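Local coordinates for putative uncharacterized protein pf13_0012 (Plasmodium falciparum, PDB 2VWA) that is a membrane protein of the malaria sporozoite, essential for liver-stage development, whose soluble domain binds the lipid phosphatidylethanolamine, at residues S34-F39 with Y56-F60; V51-M57 with L84-Q89. All coordinates share one frame; numbering follows the deposited sequence.

Contact 1 of 2, residues S34-F39 with Y56-F60; sequences SIQKHF and YMQKF. With PTY (phosphatidylethanolamine), chain G.
Ile35 is the side chain to follow here, because it runs into the angle between the rings of Phe60 and Tyr56. Its CB already sits 3.8 Å from Phe60 CE1. With CG1 turned away from the backbone N (chi1 -158°), that methylene comes down over the middle of the Phe60 face, a CH-pi contact with CG1 3.6 Å from the ring centroid. The terminal CD1 then slides past the ring toward Phe60 CG, 3.7 Å away, and the same methyl lies over one face of Tyr56, offset toward the rim. Beyond it lies the backbone of Met57, a selenomethionine. This is packing between helix 21-41 and helix 54-67 inside a small all-helical domain. The axes of the two short segments stay 11.5 Å apart, and bulky aromatic side chains bridge that distance. Tyr56 OH meets His38 ND1 at the edge of the imidazole, a hydrogen bond of 2.9 Å that either partner could donate. Phe60 turns its edge toward the His38 face in an offset edge-to-face pair, and Ser34 OG lies in the plane of the Phe60 ring, 3.2 Å from CE1. Gln36 leaves its backbone away from helix 54-67, and its extended chain carries NE2 to the lipid, where it makes a weak hydrogen bond of 3.1 Å to O12 of the phosphatidylethanolamine phosphate; NE2 also hydrogen-bonds Glu40.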
loop_
_atom_site.group_PDB
_atom_site.type_symbol
_atom_site.label_atom_id
_atom_site.label_comp_id
_atom_site.label_asym_id
_atom_site.label_seq_id
_atom_site.Cartn_x
_atom_site.Cartn_y
_atom_site.Cartn_z
ATOM N N SER A 34 4.421 -1.338 6.055
ATOM C CA SER A 34 5.149 -0.188 5.581
ATOM C C SER A 34 4.249 1.043 5.407
ATOM O O SER A 34 4.635 2.159 5.723
ATOM C CB SER A 34 5.924 -0.565 4.320
ATOM O OG SER A 34 6.283 0.579 3.572
ATOM N N ILE A 35 3.039 0.835 4.926
ATOM C CA ILE A 35 2.140 1.936 4.700
ATOM C C ILE A 35 1.465 2.270 6.036
ATOM O O ILE A 35 1.023 3.389 6.261
ATOM C CB ILE A 35 1.103 1.606 3.556
ATOM C CG1 ILE A 35 0.525 2.884 2.957
ATOM C CG2 ILE A 35 -0.016 0.652 4.030
ATOM C CD1 ILE A 35 -0.467 2.616 1.806
ATOM N N GLN A 36 1.376 1.277 6.913
ATOM C CA GLN A 36 0.897 1.504 8.262
ATOM C C GLN A 36 1.790 2.542 8.947
ATOM O O GLN A 36 1.298 3.546 9.471
ATOM C CB GLN A 36 0.899 0.202 9.043
ATOM C CG GLN A 36 0.550 0.414 10.495
ATOM C CD GLN A 36 0.237 -0.854 11.220
ATOM O OE1 GLN A 36 -0.122 -1.890 10.628
ATOM N NE2 GLN A 36 0.349 -0.784 12.527
ATOM N N LYS A 37 3.104 2.305 8.938
ATOM C CA LYS A 37 4.041 3.301 9.475
ATOM C C LYS A 37 3.940 4.666 8.819
ATOM O O LYS A 37 4.014 5.673 9.515
ATOM C CB LYS A 37 5.483 2.835 9.402
ATOM C CG LYS A 37 5.826 1.852 10.473
ATOM C CD LYS A 37 6.884 0.913 9.918
ATOM C CE LYS A 37 7.298 -0.116 10.945
ATOM N NZ LYS A 37 8.728 -0.455 10.685
ATOM N N HIS A 38 3.797 4.709 7.497
ATOM C CA HIS A 38 3.599 5.991 6.834
ATOM C C HIS A 38 2.295 6.655 7.283
ATOM O O HIS A 38 2.268 7.841 7.567
ATOM C CB HIS A 38 3.642 5.857 5.321
ATOM C CG HIS A 38 3.673 7.174 4.608
ATOM N ND1 HIS A 38 2.531 7.800 4.148
ATOM C CD2 HIS A 38 4.707 7.991 4.287
ATOM C CE1 HIS A 38 2.864 8.942 3.567
ATOM N NE2 HIS A 38 4.178 9.078 3.630
ATOM N N PHE A 39 1.222 5.880 7.379
ATOM C CA PHE A 39 -0.085 6.430 7.727
ATOM C C PHE A 39 -0.167 6.922 9.163
ATOM O O PHE A 39 -0.901 7.853 9.461
ATOM C CB PHE A 39 -1.142 5.378 7.481
ATOM C CG PHE A 39 -2.550 5.832 7.730
ATOM C CD1 PHE A 39 -3.250 6.532 6.745
ATOM C CD2 PHE A 39 -3.201 5.498 8.924
ATOM C CE1 PHE A 39 -4.573 6.898 6.943
ATOM C CE2 PHE A 39 -4.518 5.865 9.147
ATOM C CZ PHE A 39 -5.217 6.560 8.166
ATOM N N TYR A 56 -3.037 6.935 -3.428
ATOM C CA TYR A 56 -2.108 6.772 -2.345
ATOM C C TYR A 56 -1.663 5.319 -2.139
ATOM O O TYR A 56 -0.471 5.041 -1.954
ATOM C CB TYR A 56 -2.747 7.329 -1.090
ATOM C CG TYR A 56 -2.008 7.080 0.189
ATOM C CD1 TYR A 56 -0.661 7.430 0.325
ATOM C CD2 TYR A 56 -2.673 6.523 1.280
ATOM C CE1 TYR A 56 0.012 7.213 1.517
ATOM C CE2 TYR A 56 -2.018 6.308 2.477
ATOM C CZ TYR A 56 -0.684 6.654 2.591
ATOM O OH TYR A 56 -0.046 6.436 3.783
HETATM N N MSE A 57 -2.596 4.379 -2.182
HETATM C CA MSE A 57 -2.182 2.998 -2.022
HETATM C C MSE A 57 -1.457 2.442 -3.235
HETATM O O MSE A 57 -0.502 1.700 -3.070
HETATM C CB MSE A 57 -3.315 2.104 -1.575
HETATM C CG MSE A 57 -4.601 2.797 -1.480
HETATM SE SE MSE A 57 -5.419 2.224 0.175
HETATM C CE MSE A 57 -6.261 3.893 0.747
ATOM N N GLN A 58 -1.904 2.827 -4.427
ATOM C CA GLN A 58 -1.237 2.473 -5.670
ATOM C C GLN A 58 0.212 2.945 -5.697
ATOM O O GLN A 58 1.114 2.165 -5.970
ATOM C CB GLN A 58 -1.972 3.057 -6.863
ATOM C CG GLN A 58 -3.076 2.182 -7.402
ATOM C CD GLN A 58 -3.181 2.254 -8.923
ATOM O OE1 GLN A 58 -3.653 3.253 -9.473
ATOM N NE2 GLN A 58 -2.739 1.190 -9.612
ATOM N N LYS A 59 0.431 4.220 -5.390
ATOM C CA LYS A 59 1.786 4.782 -5.395
ATOM C C LYS A 59 2.672 3.991 -4.469
ATOM O O LYS A 59 3.849 3.787 -4.763
ATOM C CB LYS A 59 1.799 6.254 -5.008
ATOM C CG LYS A 59 1.235 7.195 -6.051
ATOM C CD LYS A 59 1.482 8.605 -5.574
ATOM C CE LYS A 59 0.633 9.617 -6.306
ATOM N NZ LYS A 59 1.227 9.949 -7.616
ATOM N N PHE A 60 2.084 3.518 -3.379
ATOM C CA PHE A 60 2.792 2.691 -2.400
ATOM C C PHE A 60 3.146 1.289 -2.896
ATOM O O PHE A 60 4.249 0.802 -2.656
ATOM C CB PHE A 60 1.998 2.581 -1.095
ATOM C CG PHE A 60 2.795 2.951 0.082
ATOM C CD1 PHE A 60 3.624 2.017 0.692
ATOM C CD2 PHE A 60 2.782 4.260 0.553
ATOM C CE1 PHE A 60 4.413 2.386 1.782
ATOM C CE2 PHE A 60 3.575 4.625 1.640
ATOM C CZ PHE A 60 4.392 3.694 2.245
HETATM C C1 PTY G . -0.028 -2.998 15.920
HETATM C C2 PTY G . 0.402 2.489 18.805
HETATM C C3 PTY G . 0.568 2.776 17.314
HETATM O O4 PTY G . -0.314 -4.180 15.173
HETATM C C5 PTY G . -0.919 -0.741 16.464
HETATM C C6 PTY G . -0.913 -1.860 15.424
HETATM O O7 PTY G . -2.242 -2.344 15.199
HETATM C C8 PTY G . -2.897 -1.814 13.999
HETATM O O10 PTY G . -2.843 -0.619 13.755
HETATM C C11 PTY G . -3.657 -2.730 13.060
HETATM C C12 PTY G . -4.755 -3.465 13.829
HETATM C C13 PTY G . -5.847 -4.033 12.925
HETATM C C14 PTY G . -5.405 -5.298 12.195
HETATM C C15 PTY G . -5.969 -6.564 12.839
HETATM C C16 PTY G . -5.188 -7.805 12.408
HETATM C C17 PTY G . -5.761 -8.371 11.110
HETATM C C18 PTY G . -4.978 -9.579 10.610
HETATM C C19 PTY G . -5.807 -10.378 9.611
HETATM C C20 PTY G . -5.245 -10.253 8.196
HETATM C C21 PTY G . -6.152 -9.436 7.281
HETATM C C22 PTY G . -7.288 -10.282 6.707
HETATM C C23 PTY G . -7.100 -10.584 5.223
HETATM C C24 PTY G . -7.939 -9.661 4.339
HETATM C C25 PTY G . -7.312 -9.590 2.950
HETATM C C26 PTY G . -7.870 -8.458 2.093
HETATM C C27 PTY G . -7.455 -8.696 0.649
HETATM C C28 PTY G . -8.405 -8.081 -0.367
HETATM C C29 PTY G . -7.755 -8.102 -1.737
HETATM C C30 PTY G . -0.795 -5.388 15.832
HETATM C C31 PTY G . -2.225 -5.486 16.321
HETATM O O30 PTY G . -0.020 -6.319 15.979
HETATM C C32 PTY G . -3.028 -6.462 15.466
HETATM C C33 PTY G . -4.300 -6.895 16.191
HETATM C C34 PTY G . -4.502 -8.409 16.125
HETATM C C35 PTY G . -5.942 -8.779 16.482
HETATM C C36 PTY G . -5.979 -9.946 17.466
HETATM C C37 PTY G . -6.493 -11.219 16.802
HETATM C C38 PTY G . -5.845 -12.457 17.416
HETATM C C39 PTY G . -4.905 -13.151 16.431
HETATM C C40 PTY G . -5.393 -14.559 16.085
HETATM C C41 PTY G . -4.819 -15.040 14.753
HETATM C C42 PTY G . -5.913 -15.223 13.703
HETATM C C43 PTY G . -5.539 -16.308 12.696
HETATM C C44 PTY G . -5.775 -15.844 11.271
HETATM P P1 PTY G . 1.427 0.515 16.167
HETATM O O11 PTY G . 1.644 1.997 16.778
HETATM O O12 PTY G . 2.066 0.478 14.797
HETATM O O13 PTY G . 1.872 -0.491 17.207
HETATM O O14 PTY G . -0.180 0.384 15.980
HETATM N N1 PTY G . 0.810 3.653 19.567
#

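Contact 2 of 2, residues V51-M57 with L84-Q89; sequences VNNMEYM and LKYHLQ
One side-chain hydrogen bond joins Asn52 to Gln89, at the more exposed end of this interface. Gln89 NE2 donates to Asn52 OD1 over 2.8 Å, nearly straight at 167°, and approaches in the plane of the Asn52 carbonyl. The acceptor in turn lies in the amide plane of Gln89, although the two amides are turned 77° against each other. Asn52 OD1 also touches Lys85, whose CE is 3.5 Å away. Lys85 sets CG opposite its backbone N (chi1 -174°) and then runs straight out, which takes CD to Met54 and CE to Asn52.

Most of the packing around Met57 and Leu88 lies deeper. Met57, a selenomethionine, sets its selenium against the backbone of helix 74-99, 3.6 Å from Lys85 CA, and meets Leu88 tip to tip, SE to CD2 at 4.1 Å. Nearer its backbone, Met57 CB faces Leu84 CB. That same Leu88 methyl also reaches CE2 of Tyr56, obliquely to the ring. Val51 packs CG1 onto the carbonyl of Leu88, 3.7 Å from O. On the exposed side Met54, also selenomethionine, brings its selenium up to Lys85 CD, the two side chains crossing at a slant. Tyr86 touches the bound lipid.

Within 51-57, Asn53 OD1 accepts from Tyr56 N at 2.8 Å. This is an asparagine N-cap: it opens helix 54-67, whose first turn, with the short loop before it, packs against the long helix 74-99 of the lipid-binding domain.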
loop_
_atom_site.group_PDB
_atom_site.type_symbol
_atom_site.label_atom_id
_atom_site.label_comp_id
_atom_site.label_asym_id
_atom_site.label_seq_id
_atom_site.Cartn_x
_atom_site.Cartn_y
_atom_site.Cartn_z
ATOM N N VAL A 51 -7.151 7.416 4.047
ATOM C CA VAL A 51 -7.576 6.070 4.430
ATOM C C VAL A 51 -8.216 5.361 3.270
ATOM O O VAL A 51 -8.090 4.155 3.140
ATOM C CB VAL A 51 -8.723 6.009 5.444
ATOM C CG1 VAL A 51 -8.502 4.845 6.406
ATOM C CG2 VAL A 51 -8.974 7.321 6.122
ATOM N N ASN A 52 -8.975 6.084 2.472
ATOM C CA ASN A 52 -9.598 5.456 1.335
ATOM C C ASN A 52 -9.035 6.033 0.040
ATOM O O ASN A 52 -9.662 5.949 -1.005
ATOM C CB ASN A 52 -11.122 5.594 1.407
ATOM C CG ASN A 52 -11.729 4.750 2.525
ATOM O OD1 ASN A 52 -11.489 3.541 2.609
ATOM N ND2 ASN A 52 -12.507 5.385 3.397
ATOM N N ASN A 53 -7.856 6.624 0.105
ATOM C CA ASN A 53 -7.288 7.205 -1.077
ATOM C C ASN A 53 -6.546 6.176 -1.944
ATOM O O ASN A 53 -5.444 5.754 -1.606
ATOM C CB ASN A 53 -6.387 8.385 -0.732
ATOM C CG ASN A 53 -5.922 9.093 -1.950
ATOM O OD1 ASN A 53 -5.267 8.510 -2.792
ATOM N ND2 ASN A 53 -6.281 10.348 -2.080
HETATM N N MSE A 54 -7.181 5.804 -3.055
HETATM C CA MSE A 54 -6.705 4.748 -3.957
HETATM C C MSE A 54 -5.337 5.043 -4.576
HETATM O O MSE A 54 -4.446 4.189 -4.576
HETATM C CB MSE A 54 -7.727 4.521 -5.067
HETATM C CG MSE A 54 -9.061 4.093 -4.528
HETATM SE SE MSE A 54 -8.962 2.243 -3.845
HETATM C CE MSE A 54 -10.223 1.436 -5.135
ATOM N N GLU A 55 -5.187 6.259 -5.091
ATOM C CA GLU A 55 -3.942 6.706 -5.686
ATOM C C GLU A 55 -2.763 6.603 -4.691
ATOM O O GLU A 55 -1.648 6.203 -5.059
ATOM C CB GLU A 55 -4.149 8.116 -6.207
ATOM C CG GLU A 55 -2.934 8.777 -6.809
ATOM C CD GLU A 55 -3.228 10.237 -7.206
ATOM O OE1 GLU A 55 -3.666 10.441 -8.369
ATOM O OE2 GLU A 55 -3.024 11.151 -6.350
ATOM N N TYR A 56 -3.037 6.935 -3.428
ATOM C CA TYR A 56 -2.108 6.772 -2.345
ATOM C C TYR A 56 -1.663 5.319 -2.139
ATOM O O TYR A 56 -0.471 5.041 -1.954
ATOM C CB TYR A 56 -2.747 7.329 -1.090
ATOM C CG TYR A 56 -2.008 7.080 0.189
ATOM C CD1 TYR A 56 -0.661 7.430 0.325
ATOM C CD2 TYR A 56 -2.673 6.523 1.280
ATOM C CE1 TYR A 56 0.012 7.213 1.517
ATOM C CE2 TYR A 56 -2.018 6.308 2.477
ATOM C CZ TYR A 56 -0.684 6.654 2.591
ATOM O OH TYR A 56 -0.046 6.436 3.783
HETATM N N MSE A 57 -2.596 4.379 -2.182
HETATM C CA MSE A 57 -2.182 2.998 -2.022
HETATM C C MSE A 57 -1.457 2.442 -3.235
HETATM O O MSE A 57 -0.502 1.700 -3.070
HETATM C CB MSE A 57 -3.315 2.104 -1.575
HETATM C CG MSE A 57 -4.601 2.797 -1.480
HETATM SE SE MSE A 57 -5.419 2.224 0.175
HETATM C CE MSE A 57 -6.261 3.893 0.747
ATOM N N LEU A 84 -4.316 -3.373 0.933
ATOM C CA LEU A 84 -3.865 -2.198 1.684
ATOM C C LEU A 84 -5.001 -1.296 2.134
ATOM O O LEU A 84 -4.964 -0.780 3.238
ATOM C CB LEU A 84 -2.829 -1.399 0.879
ATOM C CG LEU A 84 -1.375 -1.728 1.216
ATOM C CD1 LEU A 84 -1.133 -3.201 1.450
ATOM C CD2 LEU A 84 -0.476 -1.193 0.136
ATOM N N LYS A 85 -6.016 -1.133 1.303
ATOM C CA LYS A 85 -7.223 -0.425 1.709
ATOM C C LYS A 85 -7.879 -1.018 2.947
ATOM O O LYS A 85 -8.155 -0.299 3.904
ATOM C CB LYS A 85 -8.230 -0.369 0.566
ATOM C CG LYS A 85 -9.468 0.484 0.868
ATOM C CD LYS A 85 -10.315 0.620 -0.356
ATOM C CE LYS A 85 -11.684 1.139 0.004
ATOM N NZ LYS A 85 -12.655 0.783 -1.066
ATOM N N TYR A 86 -8.111 -2.317 2.940
ATOM C CA TYR A 86 -8.753 -2.964 4.026
ATOM C C TYR A 86 -7.900 -2.775 5.303
ATOM O O TYR A 86 -8.437 -2.447 6.385
ATOM C CB TYR A 86 -8.998 -4.457 3.701
ATOM C CG TYR A 86 -9.886 -5.198 4.701
ATOM C CD1 TYR A 86 -9.463 -6.388 5.305
ATOM C CD2 TYR A 86 -11.145 -4.687 5.064
ATOM C CE1 TYR A 86 -10.288 -7.079 6.232
ATOM C CE2 TYR A 86 -11.981 -5.353 5.977
ATOM C CZ TYR A 86 -11.545 -6.541 6.566
ATOM O OH TYR A 86 -12.380 -7.168 7.484
ATOM N N HIS A 87 -6.590 -2.959 5.164
ATOM C CA HIS A 87 -5.692 -2.835 6.261
ATOM C C HIS A 87 -5.732 -1.403 6.821
ATOM O O HIS A 87 -5.907 -1.216 8.023
ATOM C CB HIS A 87 -4.273 -3.219 5.820
ATOM C CG HIS A 87 -3.262 -3.163 6.922
ATOM N ND1 HIS A 87 -3.219 -4.092 7.942
ATOM C CD2 HIS A 87 -2.251 -2.294 7.162
ATOM C CE1 HIS A 87 -2.223 -3.803 8.758
ATOM N NE2 HIS A 87 -1.617 -2.717 8.309
ATOM N N LEU A 88 -5.608 -0.396 5.960
ATOM C CA LEU A 88 -5.633 0.991 6.453
ATOM C C LEU A 88 -6.890 1.347 7.237
ATOM O O LEU A 88 -6.820 2.112 8.199
ATOM C CB LEU A 88 -5.413 2.006 5.325
ATOM C CG LEU A 88 -4.046 2.683 5.227
ATOM C CD1 LEU A 88 -2.926 2.057 6.081
ATOM C CD2 LEU A 88 -3.640 2.781 3.804
ATOM N N GLN A 89 -8.026 0.781 6.840
ATOM C CA GLN A 89 -9.281 1.053 7.505
ATOM C C GLN A 89 -9.231 0.610 8.928
ATOM O O GLN A 89 -9.715 1.301 9.830
ATOM C CB GLN A 89 -10.429 0.374 6.767
ATOM C CG GLN A 89 -10.827 1.152 5.517
ATOM C CD GLN A 89 -11.799 0.399 4.648
ATOM O OE1 GLN A 89 -12.164 -0.733 4.950
ATOM N NE2 GLN A 89 -12.243 1.040 3.551
#

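In the fold
Helix 54-67 is shared: Tyr56 and Met57 serve both contacts, facing helix 21-41 in contact 1 and helix 74-99 in contact 2. Contact 1 is the buried one, close to the centre of the chain and largely aromatic; contact 2 is partly buried, with aliphatic and selenium packing inside and an amide pair at its outer margin. They meet in a three-helix core where Ile35 CD1 packs on Leu88 CD2 at 3.8 Å and Ile35 CG2 on Leu84. A probable hydrogen bond between Gln36 OE1 and His87 NE2 adds a polar tie between helices 21-41 and 74-99. Each contact also brings one residue of the lipid pocket, Gln36 near the phosphate and Tyr86.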